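Local coordinates for protein phosphodiesterase (Salpingoeca rosetta, PDB 5VYD) that is a phosphodiesterase of the HD-type superfamily, with an all-helical fold that here holds a zinc ion and a magnesium ion, at residues L80-V85 with F209-L214; T91-L96 with F162-A167; L141-L146 with V168-I173. All coordinates share one frame; numbering follows the deposited sequence.

Contact 1 of 3, residues L80-V85 with F209-L214; sequences LLLTSV and FVLAVL
Leu-214 is the hub of this junction between helix 68-86 and helix 204-219, met by Leu-81, Leu-82 and Val-85 alike, and the path of Leu-82 explains how. Its CB leaves the helix flank without touching 209-214, and CG, placed anti to the carbonyl carbon (chi1 -65°), brings the fork round to the facing helix. From that fork, CD2 reaches Leu-214 CD1 at 3.6 Å and also meets Leu-211 CD2 at 4.0 Å, the two leucines of this second pair crossing at about a right angle. The other branch, CD1, serves a different neighbour, helix 92-104. One turn on, Val-85 CG1 closes on the same Leu-214 CD1 at 4.1 Å, so that one methyl is shared by two side chains. Leu-81 meets the same Leu-214 at its backbone, CD1 lying 3.4 Å from Leu-214 O. The short axes run at 133° to each other and come no closer than 11.0 Å, a spacing filled by the leucine and valine side chains, one of which reaches a backbone carbonyl. Each helix also supplies a zinc ligand, His-70 and Asp-219 respectively. With no hydrogen bond across it and 225 Å² buried, the contact rests on dispersion and exclusion of water.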
loop_
_atom_site.group_PDB
_atom_site.type_symbol
_atom_site.label_atom_id
_atom_site.label_comp_id
_atom_site.label_asym_id
_atom_site.label_seq_id
_atom_site.Cartn_x
_atom_site.Cartn_y
_atom_site.Cartn_z
ATOM N N LEU A 80 4.048 10.640 -3.440
ATOM C CA LEU A 80 3.944 11.818 -2.585
ATOM C C LEU A 80 4.799 11.675 -1.331
ATOM O O LEU A 80 5.470 12.630 -0.919
ATOM C CB LEU A 80 2.481 12.065 -2.215
ATOM C CG LEU A 80 1.564 12.377 -3.399
ATOM C CD1 LEU A 80 0.134 12.614 -2.936
ATOM C CD2 LEU A 80 2.089 13.581 -4.166
ATOM N N LEU A 81 4.790 10.495 -0.710
ATOM C CA LEU A 81 5.570 10.292 0.507
ATOM C C LEU A 81 7.063 10.430 0.231
ATOM O O LEU A 81 7.770 11.158 0.938
ATOM C CB LEU A 81 5.253 8.923 1.115
ATOM C CG LEU A 81 3.832 8.748 1.659
ATOM C CD1 LEU A 81 3.622 7.339 2.180
ATOM C CD2 LEU A 81 3.547 9.771 2.752
ATOM N N LEU A 82 7.560 9.739 -0.798
ATOM C CA LEU A 82 8.979 9.819 -1.126
ATOM C C LEU A 82 9.370 11.234 -1.540
ATOM O O LEU A 82 10.401 11.755 -1.099
ATOM C CB LEU A 82 9.317 8.819 -2.232
ATOM C CG LEU A 82 9.150 7.338 -1.882
ATOM C CD1 LEU A 82 9.357 6.466 -3.111
ATOM C CD2 LEU A 82 10.118 6.945 -0.779
ATOM N N THR A 83 8.549 11.874 -2.378
ATOM C CA THR A 83 8.840 13.234 -2.824
ATOM C C THR A 83 8.920 14.198 -1.647
ATOM O O THR A 83 9.749 15.118 -1.639
ATOM C CB THR A 83 7.778 13.689 -3.833
ATOM O OG1 THR A 83 8.190 13.331 -5.158
ATOM C CG2 THR A 83 7.539 15.192 -3.764
ATOM N N SER A 84 8.089 13.986 -0.630
ATOM C CA SER A 84 8.021 14.922 0.482
ATOM C C SER A 84 9.087 14.674 1.541
ATOM O O SER A 84 9.430 15.602 2.281
ATOM C CB SER A 84 6.634 14.859 1.127
ATOM O OG SER A 84 6.669 15.357 2.451
ATOM N N VAL A 85 9.631 13.463 1.627
ATOM C CA VAL A 85 10.369 13.078 2.825
ATOM C C VAL A 85 11.721 12.442 2.514
ATOM O O VAL A 85 12.687 12.630 3.264
ATOM C CB VAL A 85 9.496 12.145 3.688
ATOM C CG1 VAL A 85 10.231 10.858 4.069
ATOM C CG2 VAL A 85 9.014 12.882 4.918
ATOM N N PHE A 209 14.448 -0.007 6.001
ATOM C CA PHE A 209 13.358 0.002 6.971
ATOM C C PHE A 209 12.450 1.206 6.765
ATOM O O PHE A 209 11.222 1.091 6.856
ATOM C CB PHE A 209 13.922 -0.017 8.394
ATOM C CG PHE A 209 12.891 0.246 9.458
ATOM C CD1 PHE A 209 11.980 -0.733 9.819
ATOM C CD2 PHE A 209 12.830 1.475 10.092
ATOM C CE1 PHE A 209 11.024 -0.490 10.794
ATOM C CE2 PHE A 209 11.877 1.724 11.069
ATOM C CZ PHE A 209 10.974 0.741 11.419
ATOM N N VAL A 210 13.035 2.372 6.480
ATOM C CA VAL A 210 12.231 3.563 6.223
ATOM C C VAL A 210 11.354 3.359 4.996
ATOM O O VAL A 210 10.178 3.742 4.982
ATOM C CB VAL A 210 13.139 4.799 6.071
ATOM C CG1 VAL A 210 12.342 5.987 5.560
ATOM C CG2 VAL A 210 13.802 5.133 7.396
ATOM N N LEU A 211 11.912 2.749 3.948
ATOM C CA LEU A 211 11.138 2.505 2.737
ATOM C C LEU A 211 9.963 1.577 3.018
ATOM O O LEU A 211 8.839 1.836 2.574
ATOM C CB LEU A 211 12.041 1.924 1.649
ATOM C CG LEU A 211 13.187 2.826 1.187
ATOM C CD1 LEU A 211 14.073 2.103 0.180
ATOM C CD2 LEU A 211 12.632 4.111 0.597
ATOM N N ALA A 212 10.204 0.491 3.757
ATOM C CA ALA A 212 9.115 -0.397 4.149
ATOM C C ALA A 212 8.058 0.358 4.944
ATOM O O ALA A 212 6.853 0.160 4.741
ATOM C CB ALA A 212 9.665 -1.571 4.962
ATOM N N VAL A 213 8.496 1.244 5.843
ATOM C CA VAL A 213 7.570 2.053 6.629
ATOM C C VAL A 213 6.742 2.951 5.720
ATOM O O VAL A 213 5.543 3.155 5.949
ATOM C CB VAL A 213 8.352 2.864 7.683
ATOM C CG1 VAL A 213 7.623 4.154 8.042
ATOM C CG2 VAL A 213 8.592 2.018 8.929
ATOM N N LEU A 214 7.359 3.481 4.661
ATOM C CA LEU A 214 6.646 4.398 3.777
ATOM C C LEU A 214 5.667 3.658 2.873
ATOM O O LEU A 214 4.545 4.130 2.648
ATOM C CB LEU A 214 7.642 5.207 2.947
ATOM C CG LEU A 214 8.518 6.188 3.726
ATOM C CD1 LEU A 214 9.368 7.012 2.779
ATOM C CD2 LEU A 214 7.674 7.093 4.616
#

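Contact 2 of 3, residues T91-L96 with F162-A167; sequences TEVELL and FKRLRA
Arg-164 meets Glu-94 side-on, giving two nitrogens to a single carboxylate oxygen: NH2 donates to OE2 at 2.6 Å and NE donates to the same OE2 at 2.8 Å. Both bonds are bent at the hydrogen, though OE2 lies near the guanidinium plane. The oxygen takes NE on its anti lone pair and NH2 from above the carboxylate plane, consistent with the 46° between the two flat groups. The arginine chain is bent at chi2 (64°), which folds its guanidinium over to the glutamate. Beside this salt bridge is an apolar layer. Val-93 CG1 presses on Leu-165 CB at 3.7 Å, and Leu-165 CD1 reaches Leu-96 CG at 4.0 Å. The same CD1 lies 3.8 Å from Val-93 O.

What fixes the glutamate is a capping box at the start of helix 92-104. Thr-91, the N-cap, accepts from Glu-94 N through OG1 (3.1 Å), while Glu-94 OE1 accepts from Thr-91 N in a nearly straight bond of 3.0 Å. Each carboxylate oxygen thus has its own task, OE1 closing the helix end and OE2 facing helix 159-174. Position at a helix N-terminus would tend to favour the ionised carboxylate.

Further out, Arg-207 of helix 204-219 forms a second salt bridge to Glu-94 OE2, so both arginines converge on one buried acid at a three-helix junction. Arg-164 NH2 has a second partner in Asn-204 O. On the apolar side, Phe-42 of helix 38-42 packs on Val-93 and Leu-96. The axes of the two short helix segments approach to 8.7 Å and cross at -41°; Glu-94 and Leu-165 are the nearest pair by CA.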
loop_
_atom_site.group_PDB
_atom_site.type_symbol
_atom_site.label_atom_id
_atom_site.label_comp_id
_atom_site.label_asym_id
_atom_site.label_seq_id
_atom_site.Cartn_x
_atom_site.Cartn_y
_atom_site.Cartn_z
ATOM N N THR A 91 18.195 6.216 -2.855
ATOM C CA THR A 91 19.021 6.106 -4.044
ATOM C C THR A 91 18.148 6.029 -5.294
ATOM O O THR A 91 16.926 5.871 -5.229
ATOM C CB THR A 91 19.937 4.884 -3.967
ATOM O OG1 THR A 91 19.151 3.693 -4.078
ATOM C CG2 THR A 91 20.708 4.862 -2.649
ATOM N N GLU A 92 18.795 6.147 -6.454
ATOM C CA GLU A 92 18.069 6.039 -7.712
ATOM C C GLU A 92 17.521 4.632 -7.921
ATOM O O GLU A 92 16.443 4.463 -8.501
ATOM C CB GLU A 92 18.977 6.448 -8.873
ATOM C CG GLU A 92 18.560 7.741 -9.562
ATOM C CD GLU A 92 18.539 8.935 -8.625
ATOM O OE1 GLU A 92 19.537 9.151 -7.905
ATOM O OE2 GLU A 92 17.517 9.656 -8.606
ATOM N N VAL A 93 18.241 3.614 -7.448
ATOM C CA VAL A 93 17.761 2.242 -7.568
ATOM C C VAL A 93 16.564 2.014 -6.653
ATOM O O VAL A 93 15.555 1.429 -7.059
ATOM C CB VAL A 93 18.899 1.250 -7.268
ATOM C CG1 VAL A 93 18.353 -0.159 -7.116
ATOM C CG2 VAL A 93 19.940 1.298 -8.372
ATOM N N GLU A 94 16.661 2.471 -5.401
ATOM C CA GLU A 94 15.565 2.281 -4.457
ATOM C C GLU A 94 14.316 3.033 -4.894
ATOM O O GLU A 94 13.194 2.577 -4.640
ATOM C CB GLU A 94 16.003 2.721 -3.059
ATOM C CG GLU A 94 17.089 1.842 -2.457
ATOM C CD GLU A 94 17.889 2.550 -1.380
ATOM O OE1 GLU A 94 17.724 3.778 -1.229
ATOM O OE2 GLU A 94 18.683 1.879 -0.688
ATOM N N LEU A 95 14.489 4.174 -5.561
ATOM C CA LEU A 95 13.347 4.930 -6.059
ATOM C C LEU A 95 12.574 4.126 -7.099
ATOM O O LEU A 95 11.342 4.036 -7.045
ATOM C CB LEU A 95 13.833 6.260 -6.636
ATOM C CG LEU A 95 12.828 7.358 -6.962
ATOM C CD1 LEU A 95 12.014 7.732 -5.733
ATOM C CD2 LEU A 95 13.574 8.564 -7.502
ATOM N N LEU A 96 13.288 3.525 -8.053
ATOM C CA LEU A 96 12.636 2.656 -9.028
ATOM C C LEU A 96 12.029 1.436 -8.350
ATOM O O LEU A 96 10.936 0.993 -8.721
ATOM C CB LEU A 96 13.637 2.231 -10.103
ATOM C CG LEU A 96 13.133 1.270 -11.187
ATOM C CD1 LEU A 96 11.999 1.894 -11.979
ATOM C CD2 LEU A 96 14.266 0.861 -12.114
ATOM N N PHE A 162 20.519 -4.539 -9.235
ATOM C CA PHE A 162 19.356 -5.417 -9.214
ATOM C C PHE A 162 19.242 -6.162 -7.892
ATOM O O PHE A 162 18.126 -6.425 -7.429
ATOM C CB PHE A 162 19.408 -6.411 -10.375
ATOM C CG PHE A 162 18.249 -7.366 -10.402
ATOM C CD1 PHE A 162 17.032 -6.984 -10.940
ATOM C CD2 PHE A 162 18.374 -8.644 -9.886
ATOM C CE1 PHE A 162 15.960 -7.858 -10.965
ATOM C CE2 PHE A 162 17.305 -9.521 -9.908
ATOM C CZ PHE A 162 16.096 -9.127 -10.448
ATOM N N LYS A 163 20.373 -6.515 -7.276
ATOM C CA LYS A 163 20.322 -7.145 -5.963
ATOM C C LYS A 163 19.701 -6.208 -4.937
ATOM O O LYS A 163 18.879 -6.630 -4.116
ATOM C CB LYS A 163 21.723 -7.572 -5.526
ATOM N N ARG A 164 20.076 -4.927 -4.977
ATOM C CA ARG A 164 19.477 -3.955 -4.070
ATOM C C ARG A 164 18.011 -3.724 -4.409
ATOM O O ARG A 164 17.161 -3.692 -3.513
ATOM C CB ARG A 164 20.253 -2.638 -4.118
ATOM C CG ARG A 164 19.672 -1.537 -3.239
ATOM C CD ARG A 164 19.727 -1.925 -1.771
ATOM N NE ARG A 164 19.264 -0.852 -0.894
ATOM C CZ ARG A 164 19.183 -0.956 0.430
ATOM N NH1 ARG A 164 19.533 -2.085 1.034
ATOM N NH2 ARG A 164 18.751 0.067 1.153
ATOM N N LEU A 165 17.698 -3.564 -5.701
ATOM C CA LEU A 165 16.314 -3.346 -6.109
ATOM C C LEU A 165 15.423 -4.507 -5.686
ATOM O O LEU A 165 14.310 -4.295 -5.190
ATOM C CB LEU A 165 16.237 -3.135 -7.621
ATOM C CG LEU A 165 14.823 -3.070 -8.208
ATOM C CD1 LEU A 165 14.605 -1.765 -8.955
ATOM C CD2 LEU A 165 14.560 -4.264 -9.119
ATOM N N ARG A 166 15.904 -5.740 -5.858
ATOM C CA ARG A 166 15.106 -6.906 -5.500
ATOM C C ARG A 166 14.920 -7.009 -3.992
ATOM O O ARG A 166 13.817 -7.302 -3.513
ATOM C CB ARG A 166 15.760 -8.166 -6.058
ATOM C CG ARG A 166 15.177 -9.468 -5.550
ATOM C CD ARG A 166 15.686 -10.636 -6.376
ATOM N NE ARG A 166 15.410 -11.918 -5.739
ATOM C CZ ARG A 166 14.272 -12.589 -5.873
ATOM N NH1 ARG A 166 13.292 -12.098 -6.622
ATOM N NH2 ARG A 166 14.115 -13.751 -5.255
ATOM N N ALA A 167 15.987 -6.762 -3.226
ATOM C CA ALA A 167 15.865 -6.781 -1.775
ATOM C C ALA A 167 14.896 -5.714 -1.278
ATOM O O ALA A 167 14.184 -5.943 -0.293
ATOM C CB ALA A 167 17.239 -6.600 -1.125
#

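Contact 3 of 3, residues L141-L146 with V168-I173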
loop_
_atom_site.group_PDB
_atom_site.type_symbol
_atom_site.label_atom_id
_atom_site.label_comp_id
_atom_site.label_asym_id
_atom_site.label_seq_id
_atom_site.Cartn_x
_atom_site.Cartn_y
_atom_site.Cartn_z
ATOM N N LEU A 141 5.044 -13.090 -7.704
ATOM C CA LEU A 141 4.474 -12.714 -8.994
ATOM C C LEU A 141 5.110 -11.442 -9.531
ATOM O O LEU A 141 5.290 -11.302 -10.746
ATOM C CB LEU A 141 2.965 -12.529 -8.870
ATOM C CG LEU A 141 2.115 -13.792 -8.827
ATOM C CD1 LEU A 141 0.674 -13.397 -8.626
ATOM C CD2 LEU A 141 2.278 -14.594 -10.106
ATOM N N ALA A 142 5.442 -10.502 -8.644
ATOM C CA ALA A 142 6.031 -9.242 -9.082
ATOM C C ALA A 142 7.271 -9.480 -9.930
ATOM O O ALA A 142 7.471 -8.816 -10.953
ATOM C CB ALA A 142 6.367 -8.374 -7.871
ATOM N N PHE A 143 8.107 -10.438 -9.533
ATOM C CA PHE A 143 9.321 -10.708 -10.289
ATOM C C PHE A 143 9.054 -11.582 -11.504
ATOM O O PHE A 143 9.758 -11.458 -12.512
ATOM C CB PHE A 143 10.370 -11.340 -9.377
ATOM C CG PHE A 143 10.922 -10.389 -8.359
ATOM C CD1 PHE A 143 11.993 -9.570 -8.669
ATOM C CD2 PHE A 143 10.351 -10.292 -7.102
ATOM C CE1 PHE A 143 12.496 -8.679 -7.737
ATOM C CE2 PHE A 143 10.849 -9.408 -6.164
ATOM C CZ PHE A 143 11.923 -8.599 -6.482
ATOM N N GLU A 144 8.047 -12.454 -11.439
ATOM C CA GLU A 144 7.684 -13.235 -12.615
ATOM C C GLU A 144 7.221 -12.335 -13.757
ATOM O O GLU A 144 7.504 -12.622 -14.924
ATOM C CB GLU A 144 6.603 -14.254 -12.247
ATOM C CG GLU A 144 6.502 -15.442 -13.184
ATOM C CD GLU A 144 6.001 -16.693 -12.478
ATOM O OE1 GLU A 144 6.821 -17.372 -11.821
ATOM O OE2 GLU A 144 4.790 -16.990 -12.573
ATOM N N ILE A 145 6.534 -11.237 -13.443
ATOM C CA ILE A 145 6.154 -10.278 -14.474
ATOM C C ILE A 145 7.350 -9.424 -14.876
ATOM O O ILE A 145 7.610 -9.209 -16.064
ATOM C CB ILE A 145 4.985 -9.402 -13.985
ATOM C CG1 ILE A 145 3.768 -10.263 -13.642
ATOM C CG2 ILE A 145 4.634 -8.355 -15.030
ATOM C CD1 ILE A 145 2.617 -9.470 -13.058
ATOM N N LEU A 146 8.101 -8.939 -13.885
ATOM C CA LEU A 146 9.198 -8.013 -14.145
ATOM C C LEU A 146 10.321 -8.663 -14.942
ATOM O O LEU A 146 11.061 -7.967 -15.645
ATOM C CB LEU A 146 9.737 -7.472 -12.822
ATOM C CG LEU A 146 10.732 -6.315 -12.847
ATOM C CD1 LEU A 146 10.063 -5.054 -13.368
ATOM C CD2 LEU A 146 11.306 -6.088 -11.459
ATOM N N VAL A 168 14.848 -4.553 -1.939
ATOM C CA VAL A 168 13.930 -3.496 -1.521
ATOM C C VAL A 168 12.490 -3.865 -1.866
ATOM O O VAL A 168 11.572 -3.659 -1.062
ATOM C CB VAL A 168 14.337 -2.149 -2.146
ATOM C CG1 VAL A 168 13.260 -1.102 -1.899
ATOM C CG2 VAL A 168 15.669 -1.680 -1.577
ATOM N N ILE A 169 12.267 -4.412 -3.065
ATOM C CA ILE A 169 10.918 -4.815 -3.461
ATOM C C ILE A 169 10.391 -5.896 -2.527
ATOM O O ILE A 169 9.245 -5.837 -2.067
ATOM C CB ILE A 169 10.908 -5.282 -4.929
ATOM C CG1 ILE A 169 11.147 -4.105 -5.874
ATOM C CG2 ILE A 169 9.593 -5.996 -5.261
ATOM C CD1 ILE A 169 11.368 -4.522 -7.314
ATOM N N ILE A 170 11.223 -6.894 -2.224
ATOM C CA ILE A 170 10.789 -7.985 -1.357
ATOM C C ILE A 170 10.452 -7.459 0.032
ATOM O O ILE A 170 9.368 -7.716 0.568
ATOM C CB ILE A 170 11.867 -9.082 -1.297
ATOM C CG1 ILE A 170 11.989 -9.791 -2.650
ATOM C CG2 ILE A 170 11.559 -10.065 -0.178
ATOM C CD1 ILE A 170 13.163 -10.751 -2.731
ATOM N N ASN A 171 11.378 -6.706 0.632
ATOM C CA ASN A 171 11.191 -6.260 2.008
ATOM C C ASN A 171 9.971 -5.356 2.138
ATOM O O ASN A 171 9.217 -5.455 3.113
ATOM C CB ASN A 171 12.450 -5.545 2.500
ATOM C CG ASN A 171 12.374 -5.163 3.969
ATOM O OD1 ASN A 171 12.148 -4.001 4.309
ATOM N ND2 ASN A 171 12.565 -6.143 4.846
ATOM N N CYS A 172 9.755 -4.474 1.162
ATOM C CA CYS A 172 8.631 -3.547 1.247
ATOM C C CYS A 172 7.301 -4.268 1.077
ATOM O O CYS A 172 6.347 -4.002 1.818
ATOM C CB CYS A 172 8.784 -2.441 0.209
ATOM S SG CYS A 172 10.035 -1.226 0.629
ATOM N N ILE A 173 7.217 -5.188 0.114
ATOM C CA ILE A 173 5.972 -5.918 -0.100
ATOM C C ILE A 173 5.664 -6.807 1.097
ATOM O O ILE A 173 4.528 -6.845 1.585
ATOM C CB ILE A 173 6.041 -6.726 -1.408
ATOM C CG1 ILE A 173 6.146 -5.784 -2.611
ATOM C CG2 ILE A 173 4.827 -7.632 -1.533
ATOM C CD1 ILE A 173 6.035 -6.480 -3.949
#
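Ile-169 is the first residue of 168-173 to meet helix 133-146, and it does so with several atoms. Its CG2 sits 3.7 Å from Phe-143 CZ, and its CB lies 3.8 Å from that same ring carbon; the two side chains come from opposite directions and the methyl meets the ring obliquely. Its other branch ends in CD1, 4.4 Å from Leu-146 CD2. At Ile-170 the first torsion (-68°) holds CG1 beside the backbone N, where it comes within 3.7 Å of Phe-143 CE2. This isoleucine crosses the phenylalanine at about a right angle. Ile-169 CG2 and Ile-170 CG1 lie on opposite sides of the ring plane. A turn after Ile-169, Ile-173 extends CD1 to Ala-142 CB at 4.4 Å, a looser touch. Pairing Leu-146 with Ile-169 and Ala-142 with Ile-173 is the order expected of helices running nearly antiparallel, here at 146°. The ring has a further partner in Arg-166, through a cation-pi interaction. The side chain of Ile-173 is about 7 Å from the magnesium ion and about 9 Å from the zinc ion. Hydrocarbon alone links the segments, across axes that come no closer than 11.4 Å, so cohesion depends on shape and not on directional bonds.

Overall arrangement
The six segments follow the chain as 80-85, 91-96, 141-146, 162-167, 168-173 and 209-214, so contact 1 closes a loop within which contacts 2 and 3 lie, their segments alternating. Contacts 2 and 3, with centres 11 Å apart, occupy consecutive lengths of helix 159-174. The centre of contact 1 is about 14 Å from that of contact 2 and about 17 Å from that of contact 3, yet it touches both through Leu-211, whose CD1 packs on Glu-94 CB at 3.8 Å and on Val-168 CG1 at 3.9 Å. Together they tie helices 68-86, 92-104, 133-146, 159-174 and 204-219 into one all-helical bundle; His-70 and Asp-219 of its helices, with His-105 and Asp-106 just after helix 92-104, bind the zinc ion.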